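Local coordinates for protein homoserine O-acetyltransferase (Bacillus anthracis str. 'Ames Ancestor', PDB 3I1I) that probably transfers an acetyl group from acetyl-CoA to the side-chain hydroxyl of homoserine, an early step of methionine biosynthesis, at residues A[198-203]-A[221-226]; A[312-317]-A[324-329]; A[337-342]-A[366-371]. All blocks are in the same frame, centred on the assembly; numbering follows the deposited sequence. Where two conformers were deposited one is given.

Interaction 1 of 3, residues A[198-203]-A[221-226]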
loop_
_atom_site.group_PDB
_atom_site.type_symbol
_atom_site.label_atom_id
_atom_site.label_comp_id
_atom_site.label_asym_id
_atom_site.label_seq_id
_atom_site.Cartn_x
_atom_site.Cartn_y
_atom_site.Cartn_z
ATOM N N GLU A 198 8.030 -1.944 1.441
ATOM C CA GLU A 198 8.261 -1.446 0.099
ATOM C C GLU A 198 7.846 0.017 -0.128
ATOM O O GLU A 198 8.524 0.725 -0.847
ATOM C CB GLU A 198 7.635 -2.385 -0.927
ATOM C CG GLU A 198 8.570 -3.600 -1.070
ATOM C CD GLU A 198 8.069 -4.659 -2.005
ATOM O OE1 GLU A 198 7.340 -4.291 -2.969
ATOM O OE2 GLU A 198 8.451 -5.852 -1.791
ATOM N N ALA A 199 6.777 0.468 0.514
ATOM C CA ALA A 199 6.376 1.875 0.418
ATOM C C ALA A 199 7.488 2.816 0.971
ATOM O O ALA A 199 7.841 3.815 0.348
ATOM C CB ALA A 199 5.026 2.109 1.131
ATOM N N ILE A 200 8.080 2.463 2.100
ATOM C CA ILE A 200 9.193 3.251 2.635
ATOM C C ILE A 200 10.443 3.242 1.676
ATOM O O ILE A 200 11.046 4.295 1.404
ATOM C CB ILE A 200 9.577 2.781 4.058
ATOM C CG1 ILE A 200 8.355 2.828 4.994
ATOM C CG2 ILE A 200 10.694 3.645 4.600
ATOM C CD1 ILE A 200 8.483 2.019 6.312
ATOM N N ARG A 201 10.808 2.075 1.159
ATOM C CA ARG A 201 11.960 1.971 0.232
ATOM C C ARG A 201 11.733 2.765 -1.056
ATOM O O ARG A 201 12.699 3.250 -1.680
ATOM C CB ARG A 201 12.259 0.527 -0.173
ATOM C CG ARG A 201 12.775 -0.376 0.973
ATOM C CD ARG A 201 13.385 -1.742 0.458
ATOM N NE ARG A 201 14.110 -2.328 1.575
ATOM C CZ ARG A 201 15.426 -2.577 1.632
ATOM N NH1 ARG A 201 15.957 -3.055 2.774
ATOM N NH2 ARG A 201 16.215 -2.400 0.562
ATOM N N LEU A 202 10.472 2.881 -1.462
ATOM C CA LEU A 202 10.166 3.509 -2.731
ATOM C C LEU A 202 10.363 5.029 -2.653
ATOM O O LEU A 202 10.753 5.673 -3.640
ATOM C CB LEU A 202 8.743 3.145 -3.170
ATOM C CG LEU A 202 8.361 3.577 -4.592
ATOM C CD1 LEU A 202 9.348 2.996 -5.662
ATOM C CD2 LEU A 202 6.893 3.200 -4.879
ATOM N N ASP A 203 10.079 5.591 -1.482
ATOM C CA ASP A 203 10.313 6.987 -1.240
ATOM C C ASP A 203 11.800 7.322 -1.431
ATOM O O ASP A 203 12.644 6.793 -0.732
ATOM C CB ASP A 203 9.870 7.325 0.176
ATOM C CG ASP A 203 9.710 8.806 0.409
ATOM O OD1 ASP A 203 10.310 9.624 -0.337
ATOM O OD2 ASP A 203 8.966 9.121 1.371
ATOM N N GLN A 221 4.000 7.563 5.911
ATOM C CA GLN A 221 2.576 7.781 6.037
ATOM C C GLN A 221 1.780 6.708 5.292
ATOM O O GLN A 221 0.751 6.247 5.751
ATOM C CB GLN A 221 2.151 9.174 5.535
ATOM C CG GLN A 221 0.590 9.346 5.481
ATOM C CD GLN A 221 0.127 10.786 5.448
ATOM O OE1 GLN A 221 0.820 11.659 4.928
ATOM N NE2 GLN A 221 -1.073 11.046 5.995
ATOM N N LEU A 222 2.255 6.339 4.123
ATOM C CA LEU A 222 1.625 5.273 3.346
ATOM C C LEU A 222 1.689 3.942 4.114
ATOM O O LEU A 222 0.683 3.250 4.267
ATOM C CB LEU A 222 2.306 5.207 1.974
ATOM C CG LEU A 222 1.711 4.365 0.868
ATOM C CD1 LEU A 222 0.179 4.450 0.809
ATOM C CD2 LEU A 222 2.362 4.836 -0.454
ATOM N N ALA A 223 2.860 3.619 4.655
ATOM C CA ALA A 223 3.009 2.438 5.513
ATOM C C ALA A 223 2.018 2.472 6.672
ATOM O O ALA A 223 1.373 1.490 6.962
ATOM C CB ALA A 223 4.483 2.282 6.025
ATOM N N ASN A 224 1.878 3.624 7.306
ATOM C CA ASN A 224 1.011 3.783 8.469
ATOM C C ASN A 224 -0.464 3.713 8.084
ATOM O O ASN A 224 -1.276 3.133 8.798
ATOM C CB ASN A 224 1.289 5.127 9.126
ATOM C CG ASN A 224 0.541 5.299 10.452
ATOM O OD1 ASN A 224 0.737 4.536 11.387
ATOM N ND2 ASN A 224 -0.298 6.309 10.529
ATOM N N ARG A 225 -0.813 4.302 6.951
ATOM C CA ARG A 225 -2.192 4.264 6.509
ATOM C C ARG A 225 -2.659 2.825 6.193
ATOM O O ARG A 225 -3.762 2.450 6.551
ATOM C CB ARG A 225 -2.429 5.217 5.334
ATOM C CG ARG A 225 -3.877 5.391 5.013
ATOM C CD ARG A 225 -4.188 6.669 4.274
ATOM N NE ARG A 225 -3.506 6.645 3.021
ATOM C CZ ARG A 225 -2.682 7.582 2.568
ATOM N NH1 ARG A 225 -2.085 7.381 1.413
ATOM N NH2 ARG A 225 -2.443 8.700 3.232
HETATM N N MSE A 226 -1.807 2.013 5.593
HETATM C CA MSE A 226 -2.137 0.589 5.338
HETATM C C MSE A 226 -2.443 -0.158 6.612
HETATM O O MSE A 226 -3.363 -0.934 6.647
HETATM C CB MSE A 226 -0.989 -0.148 4.647
HETATM C CG MSE A 226 -0.699 0.335 3.231
HETATM SE SE MSE A 226 1.066 -0.284 2.736
HETATM C CE MSE A 226 1.240 0.639 1.064
#
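A199 presents its single methyl to the neighbouring helix, where CB lies 4.0 Å from CG of L222 and 4.1 Å from the terminal CE of M226, a selenomethionine. The next residue along, I200, reaches across with CD1 to CB of A223, also at 4.0 Å, and CG1 of I200 runs along the same methyl. All the side-chain contacts are carbon on carbon, and no hydrogen bond joins the two segments.

The alanines explain how close the backbones can come. The CA atoms of A199 and A223 are 6.1 Å apart, and the axes of 198-202 and 221-226 approach to 8.7 Å, nearly antiparallel at 165°. Two small residues suit this line of closest passage, while the longer chains fill its flanks. L222 has CG anti to the backbone N (chi1 -169°), which brings its branch point and CD2 beside the alanine methyl. M226 is extended beyond CG, so its flexible tail carries CE over to A199 from one turn further along. I200 turns its ethyl branch to A223, and its side chain also meets L220, W280 and M281.

Further out, D203 ties both ends of the connection: OD1 accepts from N of S205 in the loop, OD2 from N of G219 in the first turn of helix 217-228. Both helices belong to the insertion between strands 174-178 and 309-313, the usual lid position in alpha/beta hydrolases. E198 forms a salt bridge with R225 of the second subunit, and R225 with E198 of the second subunit. The contact itself thus depends on close fit and burial of carbon, while these charge pairs lie at the joint between subunits, beside apolar packing of M226 on M226 of the second subunit.

Interaction 2 of 3, residues A[312-317]-A[324-329]. With PO4 (phosphate ion), chain C.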
loop_
_atom_site.group_PDB
_atom_site.type_symbol
_atom_site.label_atom_id
_atom_site.label_comp_id
_atom_site.label_asym_id
_atom_site.label_seq_id
_atom_site.Cartn_x
_atom_site.Cartn_y
_atom_site.Cartn_z
HETATM N N MSE A 312 -6.667 -17.773 24.376
HETATM C CA MSE A 312 -6.599 -16.910 23.182
HETATM C C MSE A 312 -7.896 -16.053 23.120
HETATM O O MSE A 312 -9.031 -16.573 23.270
HETATM C CB MSE A 312 -6.454 -17.748 21.909
HETATM C CG MSE A 312 -5.232 -18.686 21.785
HETATM SE SE MSE A 312 -3.566 -17.696 21.923
HETATM C CE MSE A 312 -3.620 -17.007 20.089
ATOM N N ILE A 313 -7.712 -14.742 22.925
ATOM C CA ILE A 313 -8.804 -13.778 22.886
ATOM C C ILE A 313 -8.758 -13.020 21.561
ATOM O O ILE A 313 -8.168 -11.950 21.464
ATOM C CB ILE A 313 -8.722 -12.798 24.051
ATOM C CG1 ILE A 313 -8.651 -13.553 25.383
ATOM C CG2 ILE A 313 -9.929 -11.828 24.070
ATOM C CD1 ILE A 313 -8.418 -12.568 26.623
ATOM N N PRO A 314 -9.332 -13.617 20.505
ATOM C CA PRO A 314 -9.431 -12.934 19.227
ATOM C C PRO A 314 -10.725 -12.095 19.137
ATOM O O PRO A 314 -11.661 -12.271 19.919
ATOM C CB PRO A 314 -9.503 -14.085 18.244
ATOM C CG PRO A 314 -10.260 -15.100 18.948
ATOM C CD PRO A 314 -9.817 -15.003 20.392
ATOM N N CYS A 315 -10.745 -11.216 18.156
ATOM C CA CYS A 315 -11.903 -10.480 17.818
ATOM C C CYS A 315 -12.378 -10.948 16.470
ATOM O O CYS A 315 -11.637 -10.896 15.479
ATOM C CB CYS A 315 -11.586 -8.981 17.730
ATOM S SG CYS A 315 -13.141 -8.044 17.422
ATOM N N LYS A 316 -13.637 -11.351 16.424
ATOM C CA LYS A 316 -14.269 -11.862 15.216
ATOM C C LYS A 316 -14.219 -10.932 13.994
ATOM O O LYS A 316 -14.213 -11.398 12.860
ATOM C CB LYS A 316 -15.712 -12.138 15.537
ATOM C CG LYS A 316 -16.520 -12.729 14.384
ATOM C CD LYS A 316 -17.876 -13.155 14.929
ATOM C CE LYS A 316 -18.403 -14.391 14.226
ATOM N NZ LYS A 316 -18.936 -13.971 12.929
ATOM N N GLN A 317 -14.195 -9.625 14.237
ATOM C CA GLN A 317 -14.098 -8.644 13.178
ATOM C C GLN A 317 -12.663 -8.207 12.875
ATOM O O GLN A 317 -12.448 -7.246 12.131
ATOM C CB GLN A 317 -14.926 -7.423 13.559
ATOM C CG GLN A 317 -16.419 -7.628 13.451
ATOM C CD GLN A 317 -17.020 -8.433 14.572
ATOM O OE1 GLN A 317 -16.602 -8.369 15.749
ATOM N NE2 GLN A 317 -18.000 -9.228 14.222
ATOM N N ARG A 324 -9.939 -17.575 12.939
ATOM C CA ARG A 324 -9.978 -19.029 12.722
ATOM C C ARG A 324 -8.676 -19.742 13.164
ATOM O O ARG A 324 -8.719 -20.875 13.580
ATOM C CB ARG A 324 -10.316 -19.407 11.282
ATOM C CG ARG A 324 -9.231 -19.035 10.328
ATOM C CD ARG A 324 -9.661 -19.253 8.896
ATOM N NE ARG A 324 -9.816 -20.662 8.596
ATOM C CZ ARG A 324 -10.602 -21.168 7.646
ATOM N NH1 ARG A 324 -11.331 -20.405 6.862
ATOM N NH2 ARG A 324 -10.622 -22.459 7.464
ATOM N N TYR A 325 -7.531 -19.086 13.074
ATOM C CA TYR A 325 -6.281 -19.758 13.433
ATOM C C TYR A 325 -6.111 -19.840 14.943
ATOM O O TYR A 325 -5.347 -20.667 15.407
ATOM C CB TYR A 325 -5.082 -19.087 12.766
ATOM C CG TYR A 325 -5.305 -18.904 11.288
ATOM C CD1 TYR A 325 -5.349 -20.001 10.440
ATOM C CD2 TYR A 325 -5.557 -17.640 10.755
ATOM C CE1 TYR A 325 -5.609 -19.851 9.078
ATOM C CE2 TYR A 325 -5.791 -17.463 9.395
ATOM C CZ TYR A 325 -5.829 -18.565 8.558
ATOM O OH TYR A 325 -6.085 -18.395 7.217
ATOM N N ASN A 326 -6.830 -19.024 15.726
ATOM C CA ASN A 326 -6.826 -19.235 17.184
ATOM C C ASN A 326 -7.520 -20.574 17.508
ATOM O O ASN A 326 -7.054 -21.357 18.373
ATOM C CB ASN A 326 -7.518 -18.107 17.935
ATOM C CG ASN A 326 -6.694 -16.831 18.057
ATOM O OD1 ASN A 326 -6.928 -16.069 18.991
ATOM N ND2 ASN A 326 -5.753 -16.590 17.153
ATOM N N TYR A 327 -8.634 -20.844 16.818
ATOM C CA TYR A 327 -9.385 -22.095 17.030
ATOM C C TYR A 327 -8.563 -23.298 16.642
ATOM O O TYR A 327 -8.540 -24.310 17.348
ATOM C CB TYR A 327 -10.696 -22.087 16.262
ATOM C CG TYR A 327 -11.718 -21.163 16.873
ATOM C CD1 TYR A 327 -12.471 -21.552 17.985
ATOM C CD2 TYR A 327 -11.890 -19.875 16.383
ATOM C CE1 TYR A 327 -13.384 -20.675 18.593
ATOM C CE2 TYR A 327 -12.804 -18.998 16.957
ATOM C CZ TYR A 327 -13.553 -19.405 18.050
ATOM O OH TYR A 327 -14.463 -18.516 18.575
ATOM N N LYS A 328 -7.837 -23.193 15.534
ATOM C CA LYS A 328 -7.006 -24.311 15.099
ATOM C C LYS A 328 -5.966 -24.644 16.180
ATOM O O LYS A 328 -5.845 -25.791 16.605
ATOM C CB LYS A 328 -6.326 -23.974 13.770
ATOM C CG LYS A 328 -5.433 -25.057 13.219
ATOM C CD LYS A 328 -6.247 -26.217 12.601
ATOM C CE LYS A 328 -6.246 -27.493 13.453
ATOM N NZ LYS A 328 -5.822 -28.631 12.582
HETATM N N MSE A 329 -5.243 -23.633 16.627
HETATM C CA MSE A 329 -4.185 -23.778 17.629
HETATM C C MSE A 329 -4.698 -24.385 18.928
HETATM O O MSE A 329 -4.080 -25.287 19.497
HETATM C CB MSE A 329 -3.558 -22.415 17.893
HETATM C CG MSE A 329 -2.840 -22.281 19.214
HETATM SE SE MSE A 329 -1.910 -20.580 19.308
HETATM C CE MSE A 329 -1.198 -20.657 21.137
HETATM P P PO4 C . -12.296 -16.711 6.991
HETATM O O1 PO4 C . -11.174 -16.229 7.882
HETATM O O2 PO4 C . -11.777 -17.763 6.041
HETATM O O3 PO4 C . -12.906 -15.574 6.196
HETATM O O4 PO4 C . -13.403 -17.313 7.825
#
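In the beta-alpha-beta unit formed by strand 309-313, helix 324-335 and strand 340-342, the first turn of the helix is set against the strand end by N326, which lodges between M312 and P314. Its OD1 faces a wall of carbon: CB of P314 at 3.3 Å, CD of P314 at 3.4 Å and CB of M312 at 3.4 Å. The amide slides past the proline ring in the opposite direction and crosses the M312 side chain at about a right angle. ND2 donates to the backbone O of T180 and, weakly, to OD1 of N181. Asparagine suits this buried spot because one short, flat group can pack on hydrocarbon and still reach the chain just beyond strand 174-178.

M312, a selenomethionine, is bent at both chi2 and chi3 (-58° and -78°). The curl folds CE back to within 3.6 Å of OD1 of N326 and puts SE 3.9 Å from CE of M329. M329, another selenomethionine, is extended beyond CG and so spans the gap from the next turn of the helix; Q162 of helix 156-167 touches both.

The helix is the crossover that leads from strand 309-313 to the edge strand 340-342. Beyond P314 the chain runs as a loop toward D318, which together with S155 and H351 has the arrangement of a Ser-His-Asp triad, as expected for this family. At the helix start R324 faces away from the strand and lays its CG over the ring of Y325. Its NH1 donates to O2 of a phosphate ion, probably from the crystallisation liquor, at 2.8 Å and 141°. OH of Y325 bonds to OE2 of E234 of the second subunit.

Interaction 3 of 3, residues A[337-342]-A[366-371]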
loop_
_atom_site.group_PDB
_atom_site.type_symbol
_atom_site.label_atom_id
_atom_site.label_comp_id
_atom_site.label_asym_id
_atom_site.label_seq_id
_atom_site.Cartn_x
_atom_site.Cartn_y
_atom_site.Cartn_z
ATOM N N GLY A 337 -3.855 -32.993 25.093
ATOM C CA GLY A 337 -4.197 -33.076 26.503
ATOM C C GLY A 337 -3.889 -31.808 27.285
ATOM O O GLY A 337 -3.910 -31.813 28.506
ATOM N N LYS A 338 -3.651 -30.689 26.621
ATOM C CA LYS A 338 -3.408 -29.448 27.367
ATOM C C LYS A 338 -4.651 -28.596 27.609
ATOM O O LYS A 338 -5.679 -28.765 26.943
ATOM C CB LYS A 338 -2.344 -28.654 26.648
ATOM C CG LYS A 338 -1.015 -29.389 26.765
ATOM C CD LYS A 338 -0.060 -28.998 25.698
ATOM C CE LYS A 338 1.135 -29.979 25.650
ATOM N NZ LYS A 338 1.946 -29.559 24.498
ATOM N N TYR A 339 -4.562 -27.711 28.599
ATOM C CA TYR A 339 -5.629 -26.783 28.884
ATOM C C TYR A 339 -5.475 -25.553 27.970
ATOM O O TYR A 339 -4.450 -24.823 28.038
ATOM C CB TYR A 339 -5.639 -26.341 30.366
ATOM C CG TYR A 339 -6.879 -25.529 30.690
ATOM C CD1 TYR A 339 -8.003 -26.115 31.258
ATOM C CD2 TYR A 339 -6.960 -24.200 30.319
ATOM C CE1 TYR A 339 -9.176 -25.348 31.506
ATOM C CE2 TYR A 339 -8.098 -23.443 30.554
ATOM C CZ TYR A 339 -9.192 -24.013 31.154
ATOM O OH TYR A 339 -10.300 -23.213 31.341
ATOM N N ALA A 340 -6.498 -25.312 27.152
ATOM C CA ALA A 340 -6.457 -24.239 26.181
ATOM C C ALA A 340 -7.871 -23.850 25.779
ATOM O O ALA A 340 -8.730 -24.738 25.616
ATOM C CB ALA A 340 -5.641 -24.652 24.960
ATOM N N GLU A 341 -8.138 -22.545 25.673
ATOM C CA GLU A 341 -9.464 -22.053 25.294
ATOM C C GLU A 341 -9.394 -20.773 24.465
ATOM O O GLU A 341 -8.417 -20.011 24.549
ATOM C CB GLU A 341 -10.391 -21.875 26.518
ATOM C CG GLU A 341 -9.934 -20.898 27.598
ATOM C CD GLU A 341 -10.954 -20.763 28.808
ATOM O OE1 GLU A 341 -12.177 -20.522 28.579
ATOM O OE2 GLU A 341 -10.506 -20.892 29.984
ATOM N N VAL A 342 -10.425 -20.569 23.646
ATOM C CA VAL A 342 -10.644 -19.341 22.889
ATOM C C VAL A 342 -11.801 -18.614 23.558
ATOM O O VAL A 342 -12.809 -19.212 23.874
ATOM C CB VAL A 342 -11.069 -19.588 21.418
ATOM C CG1 VAL A 342 -11.292 -18.249 20.722
ATOM C CG2 VAL A 342 -10.027 -20.441 20.659
ATOM N N TYR A 366 -9.345 -12.018 34.419
ATOM C CA TYR A 366 -9.334 -12.171 35.858
ATOM C C TYR A 366 -9.540 -13.628 36.263
ATOM O O TYR A 366 -8.786 -14.155 37.025
ATOM C CB TYR A 366 -10.442 -11.295 36.458
ATOM C CG TYR A 366 -10.582 -11.475 37.920
ATOM C CD1 TYR A 366 -9.672 -10.889 38.802
ATOM C CD2 TYR A 366 -11.582 -12.293 38.436
ATOM C CE1 TYR A 366 -9.778 -11.102 40.179
ATOM C CE2 TYR A 366 -11.704 -12.491 39.807
ATOM C CZ TYR A 366 -10.807 -11.885 40.661
ATOM O OH TYR A 366 -10.947 -12.106 41.996
ATOM N N GLU A 367 -10.574 -14.264 35.740
ATOM C CA GLU A 367 -10.878 -15.677 36.024
ATOM C C GLU A 367 -9.698 -16.575 35.641
ATOM O O GLU A 367 -9.337 -17.499 36.360
ATOM C CB GLU A 367 -12.160 -16.084 35.268
ATOM C CG GLU A 367 -12.529 -17.584 35.171
ATOM C CD GLU A 367 -13.795 -17.822 34.271
ATOM O OE1 GLU A 367 -13.808 -18.743 33.422
ATOM O OE2 GLU A 367 -14.779 -17.055 34.398
ATOM N N PHE A 368 -9.088 -16.300 34.498
ATOM C CA PHE A 368 -8.006 -17.119 33.996
ATOM C C PHE A 368 -6.731 -16.983 34.836
ATOM O O PHE A 368 -6.051 -17.973 35.114
ATOM C CB PHE A 368 -7.724 -16.754 32.547
ATOM C CG PHE A 368 -6.868 -17.726 31.850
ATOM C CD1 PHE A 368 -7.380 -18.931 31.440
ATOM C CD2 PHE A 368 -5.550 -17.447 31.590
ATOM C CE1 PHE A 368 -6.579 -19.864 30.769
ATOM C CE2 PHE A 368 -4.751 -18.381 30.927
ATOM C CZ PHE A 368 -5.272 -19.577 30.522
ATOM N N LEU A 369 -6.445 -15.771 35.284
ATOM C CA LEU A 369 -5.313 -15.537 36.174
ATOM C C LEU A 369 -5.483 -16.261 37.516
ATOM O O LEU A 369 -4.503 -16.543 38.196
ATOM C CB LEU A 369 -5.110 -14.045 36.400
ATOM C CG LEU A 369 -4.629 -13.282 35.170
ATOM C CD1 LEU A 369 -4.565 -11.775 35.484
ATOM C CD2 LEU A 369 -3.257 -13.840 34.649
ATOM N N ASN A 370 -6.722 -16.583 37.868
ATOM C CA ASN A 370 -7.026 -17.315 39.084
ATOM C C ASN A 370 -7.264 -18.803 38.927
ATOM O O ASN A 370 -7.427 -19.480 39.894
ATOM C CB ASN A 370 -8.241 -16.679 39.746
ATOM C CG ASN A 370 -7.893 -15.371 40.366
ATOM O OD1 ASN A 370 -7.079 -15.337 41.289
ATOM N ND2 ASN A 370 -8.445 -14.273 39.845
ATOM N N ARG A 371 -7.286 -19.327 37.718
ATOM C CA ARG A 371 -7.424 -20.759 37.554
ATOM C C ARG A 371 -6.056 -21.440 37.768
ATOM O O ARG A 371 -5.007 -20.889 37.405
ATOM C CB ARG A 371 -7.979 -21.047 36.171
ATOM C CG ARG A 371 -8.093 -22.497 35.809
ATOM C CD ARG A 371 -8.363 -22.600 34.338
ATOM N NE ARG A 371 -9.634 -21.952 33.995
ATOM C CZ ARG A 371 -10.829 -22.529 34.142
ATOM N NH1 ARG A 371 -10.919 -23.781 34.604
ATOM N NH2 ARG A 371 -11.942 -21.862 33.809
HETATM O O HOH W 1 -10.966 -19.240 32.843
#
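The hydroxyl end of Y339 lies over one face of the R371 guanidinium, the two planes 24° apart and the side chains crossing at about a right angle, with OH of Y339 2.9 Å from CZ of R371. Placed above the plane, that oxygen is poorly aligned with the N-H groups of R371 and no hydrogen bond results. CD of R371 adds an off-centre CH-pi contact, 4.1 Å from the centre of the Y339 ring. R371 suits the place because its chain offers carbon to the ring and a flat cation to the phenol oxygen.

The hydroxyl instead donates to OE2 of E341, 2.7 Å away, meeting it from above the carboxylate plane. The glutamate reaches there with CG between the backbone N and the carbonyl carbon (chi1 60°) and the chain straight beyond. OE2 also approaches the edge of the F368 ring, at 4.0 Å from CD1, while CE2 of Y339 touches CE1 of F368 at 3.9 Å. E341 and R371 are near enough to attract, though no N-H points at the carboxylate; a water bridges more directly, accepting from NH2 of R371 at 3.0 Å and donating to OE1 of E367 and, weakly, to OE2 of E341 in the conformers described. K364 pairs with both glutamates, which probably eases their mutual repulsion.

Strand 340-342 is the outermost strand of the main sheet at this end, and helix 362-370 packs on the sheet beside it. F368, buried, rests on N309 and L311 of strand 309-313 and on R174 and I176 of strand 174-178, and Y339 and E341 meet it from the edge strand and its approach, while the Y339-R371 pair closes the more exposed flank.

Interactions 2 and 3 share one end of the main sheet: their centres are 15 Å apart, strands 309-313 and 340-342 are neighbours in it, and N of M312 probably bonds to O of E341, while V342 packs on P314 and Y327. Helix 324-335 links them along the chain. Interaction 1 stands apart, with centres 28 and 39 Å from the other two, in helices outside the sheet. Interactions 1 and 2 are buried and mostly apolar, although 2 encloses an amide; both also touch the second subunit. Interaction 3 is only partly buried, meets no other chain of the assembly, and adds charges, a phenol and water to the packing of F368.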